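Local coordinates for DUF2235 domain-containing protein (Pseudomonas aeruginosa, PDB 4O5P) that is a type VI secretion phospholipase effector, Tle1, whose alpha/beta-hydrolase catalytic domain probably cleaves membrane phospholipids, at residues Leu253-Asp258 with Val263-Ala268; Ala454-Ala459 with Phe655-His660; Phe582-Asp585 with Asp589-Val592. All blocks are in the same frame, centred on the assembly; numbering follows the deposited sequence.

Contact 1: Leu253-Asp258 with Val263-Ala268; sequences LTRVSD and VEYRFA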
loop_
_atom_site.group_PDB
_atom_site.type_symbol
_atom_site.label_atom_id
_atom_site.label_comp_id
_atom_site.label_asym_id
_atom_site.label_seq_id
_atom_site.Cartn_x
_atom_site.Cartn_y
_atom_site.Cartn_z
ATOM N N LEU A 253 -14.663 5.005 16.419
ATOM C CA LEU A 253 -16.122 5.021 16.270
ATOM C C LEU A 253 -16.884 4.157 17.279
ATOM O O LEU A 253 -18.045 4.440 17.607
ATOM C CB LEU A 253 -16.500 4.551 14.873
ATOM C CG LEU A 253 -16.576 5.636 13.808
ATOM C CD1 LEU A 253 -16.476 5.018 12.423
ATOM C CD2 LEU A 253 -17.881 6.395 13.961
ATOM N N THR A 254 -16.246 3.092 17.747
ATOM C CA THR A 254 -16.964 2.076 18.506
ATOM C C THR A 254 -16.572 2.009 19.981
ATOM O O THR A 254 -17.244 1.345 20.782
ATOM C CB THR A 254 -16.756 0.698 17.865
ATOM O OG1 THR A 254 -15.358 0.404 17.829
ATOM C CG2 THR A 254 -17.326 0.681 16.442
ATOM N N ARG A 255 -15.467 2.661 20.329
ATOM C CA ARG A 255 -15.054 2.765 21.723
ATOM C C ARG A 255 -16.166 3.452 22.521
ATOM O O ARG A 255 -16.457 4.634 22.321
ATOM C CB ARG A 255 -13.731 3.534 21.846
ATOM C CG ARG A 255 -13.362 3.965 23.269
ATOM C CD ARG A 255 -11.987 4.628 23.352
ATOM N NE ARG A 255 -10.993 3.696 23.874
ATOM C CZ ARG A 255 -10.092 3.073 23.123
ATOM N NH1 ARG A 255 -10.044 3.321 21.818
ATOM N NH2 ARG A 255 -9.235 2.217 23.673
ATOM N N VAL A 256 -16.807 2.704 23.410
ATOM C CA VAL A 256 -17.939 3.260 24.143
ATOM C C VAL A 256 -17.449 3.611 25.523
ATOM O O VAL A 256 -17.349 4.789 25.862
ATOM C CB VAL A 256 -19.185 2.337 24.143
ATOM C CG1 VAL A 256 -18.805 0.878 24.328
ATOM C CG2 VAL A 256 -20.175 2.783 25.202
ATOM N N SER A 257 -17.139 2.586 26.309
ATOM C CA SER A 257 -16.227 2.729 27.415
ATOM C C SER A 257 -16.581 3.866 28.366
ATOM O O SER A 257 -15.813 4.818 28.544
ATOM C CB SER A 257 -14.841 2.924 26.835
ATOM O OG SER A 257 -14.668 1.985 25.791
ATOM N N ASP A 258 -17.730 3.715 28.958
ATOM C CA ASP A 258 -18.189 4.593 29.943
ATOM C C ASP A 258 -18.786 3.643 30.937
ATOM O O ASP A 258 -18.559 2.466 30.845
ATOM C CB ASP A 258 -19.202 5.565 29.352
ATOM C CG ASP A 258 -19.373 6.853 30.185
ATOM O OD1 ASP A 258 -18.380 7.544 30.453
ATOM O OD2 ASP A 258 -20.532 7.195 30.551
ATOM N N VAL A 263 -14.207 -0.436 29.737
ATOM C CA VAL A 263 -13.971 -0.058 28.347
ATOM C C VAL A 263 -14.321 -1.197 27.391
ATOM O O VAL A 263 -13.768 -2.290 27.491
ATOM C CB VAL A 263 -12.489 0.364 28.128
ATOM C CG1 VAL A 263 -12.163 0.478 26.650
ATOM C CG2 VAL A 263 -12.187 1.678 28.848
ATOM N N GLU A 264 -15.252 -0.948 26.479
ATOM C CA GLU A 264 -15.576 -1.929 25.441
ATOM C C GLU A 264 -15.745 -1.291 24.057
ATOM O O GLU A 264 -15.689 -0.070 23.900
ATOM C CB GLU A 264 -16.818 -2.764 25.805
ATOM C CG GLU A 264 -17.631 -2.224 26.975
ATOM C CD GLU A 264 -18.743 -3.166 27.414
ATOM O OE1 GLU A 264 -18.739 -4.359 27.019
ATOM O OE2 GLU A 264 -19.631 -2.704 28.159
ATOM N N TYR A 265 -15.946 -2.134 23.053
ATOM C CA TYR A 265 -16.167 -1.642 21.717
ATOM C C TYR A 265 -17.487 -2.191 21.199
ATOM O O TYR A 265 -17.740 -3.401 21.233
ATOM C CB TYR A 265 -14.968 -2.007 20.829
ATOM C CG TYR A 265 -13.667 -1.551 21.454
ATOM C CD1 TYR A 265 -12.983 -2.365 22.351
ATOM C CD2 TYR A 265 -13.140 -0.298 21.177
ATOM C CE1 TYR A 265 -11.804 -1.955 22.951
ATOM C CE2 TYR A 265 -11.951 0.125 21.770
ATOM C CZ TYR A 265 -11.290 -0.715 22.657
ATOM O OH TYR A 265 -10.112 -0.314 23.256
ATOM N N ARG A 266 -18.353 -1.282 20.769
ATOM C CA ARG A 266 -19.668 -1.665 20.295
ATOM C C ARG A 266 -20.037 -0.917 19.032
ATOM O O ARG A 266 -19.642 0.235 18.844
ATOM C CB ARG A 266 -20.728 -1.476 21.392
ATOM C CG ARG A 266 -20.659 -2.588 22.437
ATOM C CD ARG A 266 -21.530 -2.358 23.642
ATOM N NE ARG A 266 -21.232 -3.366 24.656
ATOM C CZ ARG A 266 -21.854 -4.540 24.774
ATOM N NH1 ARG A 266 -22.832 -4.878 23.943
ATOM N NH2 ARG A 266 -21.496 -5.382 25.732
ATOM N N PHE A 267 -20.779 -1.614 18.177
ATOM C CA PHE A 267 -21.191 -1.141 16.871
ATOM C C PHE A 267 -22.697 -1.356 16.849
ATOM O O PHE A 267 -23.174 -2.493 16.688
ATOM C CB PHE A 267 -20.519 -1.993 15.793
ATOM C CG PHE A 267 -20.814 -1.560 14.385
ATOM C CD1 PHE A 267 -21.907 -2.072 13.705
ATOM C CD2 PHE A 267 -19.968 -0.664 13.727
ATOM C CE1 PHE A 267 -22.173 -1.697 12.396
ATOM C CE2 PHE A 267 -20.224 -0.282 12.417
ATOM C CZ PHE A 267 -21.335 -0.803 11.748
ATOM N N ALA A 268 -23.439 -0.268 17.034
ATOM C CA ALA A 268 -24.893 -0.342 17.177
ATOM C C ALA A 268 -25.312 -1.300 18.312
ATOM O O ALA A 268 -26.254 -2.085 18.175
ATOM C CB ALA A 268 -25.531 -0.740 15.847
#

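Contact 2: Ala454-Ala459 with Phe655-His660; sequences ATRFNA and FDEQVH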
loop_
_atom_site.group_PDB
_atom_site.type_symbol
_atom_site.label_atom_id
_atom_site.label_comp_id
_atom_site.label_asym_id
_atom_site.label_seq_id
_atom_site.Cartn_x
_atom_site.Cartn_y
_atom_site.Cartn_z
ATOM N N ALA A 454 9.483 -23.862 -3.047
ATOM C CA ALA A 454 9.707 -24.068 -1.615
ATOM C C ALA A 454 11.195 -24.188 -1.273
ATOM O O ALA A 454 11.666 -23.618 -0.298
ATOM C CB ALA A 454 8.952 -25.289 -1.116
ATOM N N THR A 455 11.928 -24.930 -2.086
ATOM C CA THR A 455 13.339 -25.184 -1.842
ATOM C C THR A 455 14.169 -23.898 -1.909
ATOM O O THR A 455 15.010 -23.634 -1.042
ATOM C CB THR A 455 13.869 -26.166 -2.879
ATOM O OG1 THR A 455 13.344 -27.476 -2.603
ATOM C CG2 THR A 455 15.374 -26.217 -2.836
ATOM N N ARG A 456 13.925 -23.107 -2.947
ATOM C CA ARG A 456 14.633 -21.843 -3.132
ATOM C C ARG A 456 14.319 -20.828 -2.032
ATOM O O ARG A 456 15.213 -20.152 -1.464
ATOM C CB ARG A 456 14.276 -21.288 -4.522
ATOM C CG ARG A 456 14.835 -22.164 -5.673
ATOM C CD ARG A 456 14.275 -21.747 -7.028
ATOM N NE ARG A 456 14.809 -22.549 -8.128
ATOM C CZ ARG A 456 14.700 -22.224 -9.416
ATOM N NH1 ARG A 456 14.082 -21.112 -9.770
ATOM N NH2 ARG A 456 15.205 -23.018 -10.354
ATOM N N PHE A 457 13.032 -20.723 -1.721
ATOM C CA PHE A 457 12.626 -19.881 -0.616
ATOM C C PHE A 457 13.359 -20.321 0.643
ATOM O O PHE A 457 13.965 -19.518 1.334
ATOM C CB PHE A 457 11.111 -19.957 -0.390
ATOM C CG PHE A 457 10.673 -19.260 0.853
ATOM C CD1 PHE A 457 10.657 -19.929 2.074
ATOM C CD2 PHE A 457 10.315 -17.923 0.814
ATOM C CE1 PHE A 457 10.277 -19.275 3.231
ATOM C CE2 PHE A 457 9.922 -17.261 1.965
ATOM C CZ PHE A 457 9.903 -17.939 3.176
ATOM N N ASN A 458 13.300 -21.605 0.958
ATOM C CA ASN A 458 13.969 -22.086 2.157
ATOM C C ASN A 458 15.486 -21.853 2.165
ATOM O O ASN A 458 16.080 -21.704 3.225
ATOM C CB ASN A 458 13.610 -23.551 2.414
ATOM C CG ASN A 458 12.145 -23.726 2.805
ATOM O OD1 ASN A 458 11.543 -22.834 3.406
ATOM N ND2 ASN A 458 11.565 -24.879 2.458
ATOM N N ALA A 459 16.122 -21.792 0.997
ATOM C CA ALA A 459 17.553 -21.459 0.991
ATOM C C ALA A 459 17.731 -20.018 1.464
ATOM O O ALA A 459 18.606 -19.701 2.308
ATOM C CB ALA A 459 18.150 -21.655 -0.391
ATOM N N PHE A 655 16.987 -15.548 -6.763
ATOM C CA PHE A 655 17.071 -14.167 -7.283
ATOM C C PHE A 655 16.933 -14.069 -8.798
ATOM O O PHE A 655 16.349 -13.095 -9.313
ATOM C CB PHE A 655 18.343 -13.450 -6.809
ATOM C CG PHE A 655 18.304 -13.091 -5.350
ATOM C CD1 PHE A 655 17.640 -11.949 -4.925
ATOM C CD2 PHE A 655 18.908 -13.903 -4.408
ATOM C CE1 PHE A 655 17.586 -11.611 -3.581
ATOM C CE2 PHE A 655 18.855 -13.575 -3.049
ATOM C CZ PHE A 655 18.191 -12.425 -2.641
ATOM N N ASP A 656 17.485 -15.055 -9.507
ATOM C CA ASP A 656 17.328 -15.153 -10.965
ATOM C C ASP A 656 15.875 -15.292 -11.439
ATOM O O ASP A 656 15.438 -14.551 -12.313
ATOM C CB ASP A 656 18.106 -16.352 -11.496
ATOM C CG ASP A 656 19.593 -16.094 -11.642
ATOM O OD1 ASP A 656 20.118 -15.062 -11.163
ATOM O OD2 ASP A 656 20.253 -16.968 -12.237
ATOM N N GLU A 657 15.143 -16.255 -10.865
ATOM C CA GLU A 657 13.850 -16.689 -11.398
ATOM C C GLU A 657 12.626 -16.407 -10.506
ATOM O O GLU A 657 11.494 -16.693 -10.896
ATOM C CB GLU A 657 13.892 -18.193 -11.736
ATOM C CG GLU A 657 14.927 -18.573 -12.799
ATOM C CD GLU A 657 14.837 -20.038 -13.193
ATOM O OE1 GLU A 657 14.259 -20.839 -12.425
ATOM O OE2 GLU A 657 15.333 -20.390 -14.283
ATOM N N GLN A 658 12.834 -15.849 -9.318
ATOM C CA GLN A 658 11.685 -15.546 -8.443
ATOM C C GLN A 658 11.578 -14.070 -8.053
ATOM O O GLN A 658 10.490 -13.499 -8.090
ATOM C CB GLN A 658 11.706 -16.437 -7.202
ATOM C CG GLN A 658 10.869 -17.728 -7.366
ATOM C CD GLN A 658 11.507 -18.775 -8.267
ATOM O OE1 GLN A 658 12.727 -18.942 -8.282
ATOM N NE2 GLN A 658 10.675 -19.500 -9.020
ATOM N N VAL A 659 12.717 -13.458 -7.732
ATOM C CA VAL A 659 12.752 -12.091 -7.236
ATOM C C VAL A 659 12.677 -11.077 -8.370
ATOM O O VAL A 659 13.537 -11.051 -9.266
ATOM C CB VAL A 659 14.004 -11.837 -6.370
ATOM C CG1 VAL A 659 14.098 -10.356 -5.956
ATOM C CG2 VAL A 659 13.979 -12.742 -5.130
ATOM N N HIS A 660 11.658 -10.226 -8.321
ATOM C CA HIS A 660 11.483 -9.189 -9.345
ATOM C C HIS A 660 12.319 -7.954 -9.045
ATOM O O HIS A 660 13.005 -7.890 -8.031
ATOM C CB HIS A 660 10.010 -8.804 -9.518
ATOM C CG HIS A 660 9.170 -9.884 -10.124
ATOM N ND1 HIS A 660 8.832 -11.036 -9.438
ATOM C CD2 HIS A 660 8.605 -9.994 -11.351
ATOM C CE1 HIS A 660 8.084 -11.801 -10.219
ATOM N NE2 HIS A 660 7.937 -11.193 -11.387
#

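Contact 3: Phe582-Asp585 with Asp589-Val592; sequences FAHD and DWGV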
loop_
_atom_site.group_PDB
_atom_site.type_symbol
_atom_site.label_atom_id
_atom_site.label_comp_id
_atom_site.label_asym_id
_atom_site.label_seq_id
_atom_site.Cartn_x
_atom_site.Cartn_y
_atom_site.Cartn_z
ATOM N N PHE A 582 22.377 0.413 -12.528
ATOM C CA PHE A 582 23.125 -0.237 -11.464
ATOM C C PHE A 582 24.613 -0.284 -11.775
ATOM O O PHE A 582 25.438 0.046 -10.923
ATOM C CB PHE A 582 22.640 -1.663 -11.209
ATOM C CG PHE A 582 23.433 -2.365 -10.153
ATOM C CD1 PHE A 582 23.149 -2.162 -8.814
ATOM C CD2 PHE A 582 24.491 -3.191 -10.490
ATOM C CE1 PHE A 582 23.896 -2.788 -7.841
ATOM C CE2 PHE A 582 25.242 -3.822 -9.513
ATOM C CZ PHE A 582 24.949 -3.618 -8.191
ATOM N N ALA A 583 24.956 -0.694 -12.994
ATOM C CA ALA A 583 26.367 -0.780 -13.388
ATOM C C ALA A 583 27.081 0.564 -13.236
ATOM O O ALA A 583 28.156 0.638 -12.626
ATOM C CB ALA A 583 26.487 -1.301 -14.818
ATOM N N HIS A 584 26.483 1.618 -13.800
ATOM C CA HIS A 584 27.032 2.966 -13.656
ATOM C C HIS A 584 27.246 3.356 -12.187
ATOM O O HIS A 584 28.353 3.786 -11.797
ATOM C CB HIS A 584 26.119 3.993 -14.328
ATOM C CG HIS A 584 26.639 5.397 -14.262
ATOM N ND1 HIS A 584 26.100 6.352 -13.427
ATOM C CD2 HIS A 584 27.665 6.000 -14.909
ATOM C CE1 HIS A 584 26.759 7.486 -13.576
ATOM N NE2 HIS A 584 27.719 7.299 -14.463
ATOM N N ASP A 585 26.196 3.210 -11.379
ATOM C CA ASP A 585 26.282 3.545 -9.957
ATOM C C ASP A 585 27.397 2.762 -9.263
ATOM O O ASP A 585 28.132 3.299 -8.428
ATOM C CB ASP A 585 24.954 3.247 -9.239
ATOM C CG ASP A 585 23.841 4.203 -9.629
ATOM O OD1 ASP A 585 24.117 5.202 -10.329
ATOM O OD2 ASP A 585 22.680 3.952 -9.230
ATOM N N ASP A 589 32.173 5.835 -11.973
ATOM C CA ASP A 589 32.867 6.699 -12.922
ATOM C C ASP A 589 32.019 7.959 -13.161
ATOM O O ASP A 589 31.422 8.116 -14.233
ATOM C CB ASP A 589 33.060 5.951 -14.245
ATOM C CG ASP A 589 34.451 5.378 -14.399
ATOM O OD1 ASP A 589 35.061 4.973 -13.379
ATOM O OD2 ASP A 589 34.941 5.331 -15.555
ATOM N N TRP A 590 31.970 8.849 -12.171
ATOM C CA TRP A 590 30.952 9.896 -12.139
ATOM C C TRP A 590 31.098 10.929 -13.246
ATOM O O TRP A 590 30.106 11.360 -13.833
ATOM C CB TRP A 590 30.925 10.607 -10.777
ATOM C CG TRP A 590 30.825 9.699 -9.569
ATOM C CD1 TRP A 590 31.679 9.652 -8.501
ATOM C CD2 TRP A 590 29.808 8.731 -9.304
ATOM N NE1 TRP A 590 31.255 8.714 -7.588
ATOM C CE2 TRP A 590 30.112 8.129 -8.059
ATOM C CE3 TRP A 590 28.675 8.305 -9.998
ATOM C CZ2 TRP A 590 29.317 7.126 -7.494
ATOM C CZ3 TRP A 590 27.891 7.304 -9.437
ATOM C CH2 TRP A 590 28.217 6.729 -8.197
ATOM N N GLY A 591 32.335 11.326 -13.526
ATOM C CA GLY A 591 32.585 12.420 -14.443
ATOM C C GLY A 591 33.053 13.636 -13.664
ATOM O O GLY A 591 33.611 13.504 -12.560
ATOM N N VAL A 592 32.835 14.822 -14.231
ATOM C CA VAL A 592 33.094 16.057 -13.500
ATOM C C VAL A 592 32.038 16.185 -12.408
ATOM O O VAL A 592 30.890 15.772 -12.590
ATOM C CB VAL A 592 33.094 17.308 -14.429
ATOM C CG1 VAL A 592 31.676 17.749 -14.767
ATOM C CG2 VAL A 592 33.849 18.462 -13.774
#

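Contact 1: Leu253-Asp258 with Val263-Ala268
One face of the Arg255 guanidinium lies against the rim of the Tyr265 ring, with CE2 about 3.6 Å above the plane of the guanidinium. The two planes are nearly perpendicular, 85° apart, so NH1 comes in at the ring's edge. NH2 of Arg255 sits 2.7 Å from the phenol OH of Tyr265, but the angle is too poor for a hydrogen bond; that OH has a weak bond to Gln251 instead. A bend at chi3 (-102°) folds the arginine along the tyrosine, so that both side chains run the same way. Thr254 OG1 approaches the Tyr265 ring at its edge, its own hydrogen bond going back to Leu250 O in the preceding helical turn, while Thr254 CG2 meets the edge of Phe267. A threonine thus sets its methyl at the edge of Phe267 and keeps its hydroxyl satisfied.

The chain doubles back antiparallel after helix 238-254, with Arg255 and Tyr265 as a single non-hydrogen-bonded pair. Two nearly straight hydrogen bonds flank it: Arg266 N to Thr254 O at 2.9 Å (168°) and Val256 N to Glu264 O at 3.0 Å. Strand 266-267 pairs antiparallel with strand 270-280, a branch on the mixed sheet of the alpha/beta-hydrolase-like domain.

Glu264 O also receives a weak bond from Ser257 OG, at 3.0 Å. Serine suits this place because its hydroxyl turns back to that carbonyl; the packing beside it is tight, with Ser257 CB 3.5 Å from Val263 CA. Near the surface, Arg266 NH2 reaches Glu264 OE1 at 3.2 Å in a salt bridge, meeting the oxygen from above the carboxylate plane, while Arg266 NH1 bonds Gly269 O.

Contact 2: Ala454-Ala459 with Phe655-His660
The last turn of helix 649-657 and the residues leaving it face helix 451-463 at a distance, the closest alpha carbons, those of Arg456 and Gln658, being 8.7 Å apart, so long side chains must bridge the gap. Arg456 does so with a chain extended from CG to NE, and its NH1 holds two acceptors in the guanidinium plane. Glu657 OE1 lies 2.7 Å from NH1 in a salt bridge, met on its anti side and somewhat out of the carboxylate plane; a weaker bond runs from NH2 to the same oxygen at 3.2 Å. Gln658 OE1 accepts from NH1 at 3.0 Å, on a lone pair in the carbonyl plane. A bend at chi2 (74°) turns the glutamine amide across the arginine, and its NE2 bonds Phe400 O, which fixes which way round the amide sits. Arginine suits this buried place because its planar head can serve a charged and a neutral acceptor together. The contact joins two sequence-distant helices of the C-terminal family region of Tle1-like effectors. The Arg456 side chain also touches Ala653 and Leu654. Helix 469-487 packs on helix 649-657, touching Phe655 and holding Asp656 through Trp483 and Arg487.

Contact 3: Phe582-Asp585 with Asp589-Val592
With CG of His584 anti to the backbone N (chi1 -178°), the imidazole leans from helix 571-587 toward the chain that follows it, while chi1 of -52° at Trp590 swings the indole back toward the helix backbone at Asp585, although the bond to its CB sets out away from it. The two rings meet as an offset edge-to-face pair: the edge of the tryptophan's six-membered ring is directed at the face of the histidine. Their planes are 79° apart and the centroids 5.9 Å, with His584 CE1 and Trp590 CE3 the closest atoms at 4.1 Å.

Beyond the pair, the far corner of the indole reaches the helix backbone. Trp590 CH2 comes 3.4 Å from Asp585 O, and CZ3 lies 4.1 Å from Asp585 CA. No hydrogen bond joins the two segments; His584 NE2 is 3.8 Å from Asp589 O, a distance at which it merely packs. A large flat side chain suits position 590, since it can span from the histidine to the helix backbone, although the nearest alpha carbons across the contact, those of His584 and Asp589, are 7.0 Å apart.

Asp585 has partners outside the contact: OD2 bonds Thr679 OG1, and the carbonyl O bonds Tyr623 OH of helix 616-637. Asp589 and Trp590 also touch a crystal neighbour, so lattice packing may influence the loop. Within the C-terminal family region of Tle1-like effectors, the start of the loop to strand 596-604 lies against the C-terminal turns of helix 571-587, whose Phe582 packs on helix 469-487.

How the contacts relate
From the N terminus, contact 1 comes first and closes a short loop of four residues, joining the end of helix 238-254 to short strand 266-267, which pairs with strand 270-280 of the mixed sheet. Contact 2 opens much later, at helix 451-463, and closes only after 195 intervening residues, when the end of helix 649-657 returns to it. Contact 3 falls within that long excursion and closes three residues between the end of helix 571-587 and the loop after it. Contacts 1 and 3 lie on opposite sides of the chain's centre, their centres about 59 Å apart. Contacts 2 and 3 do not touch, but helix 469-487 packs near both.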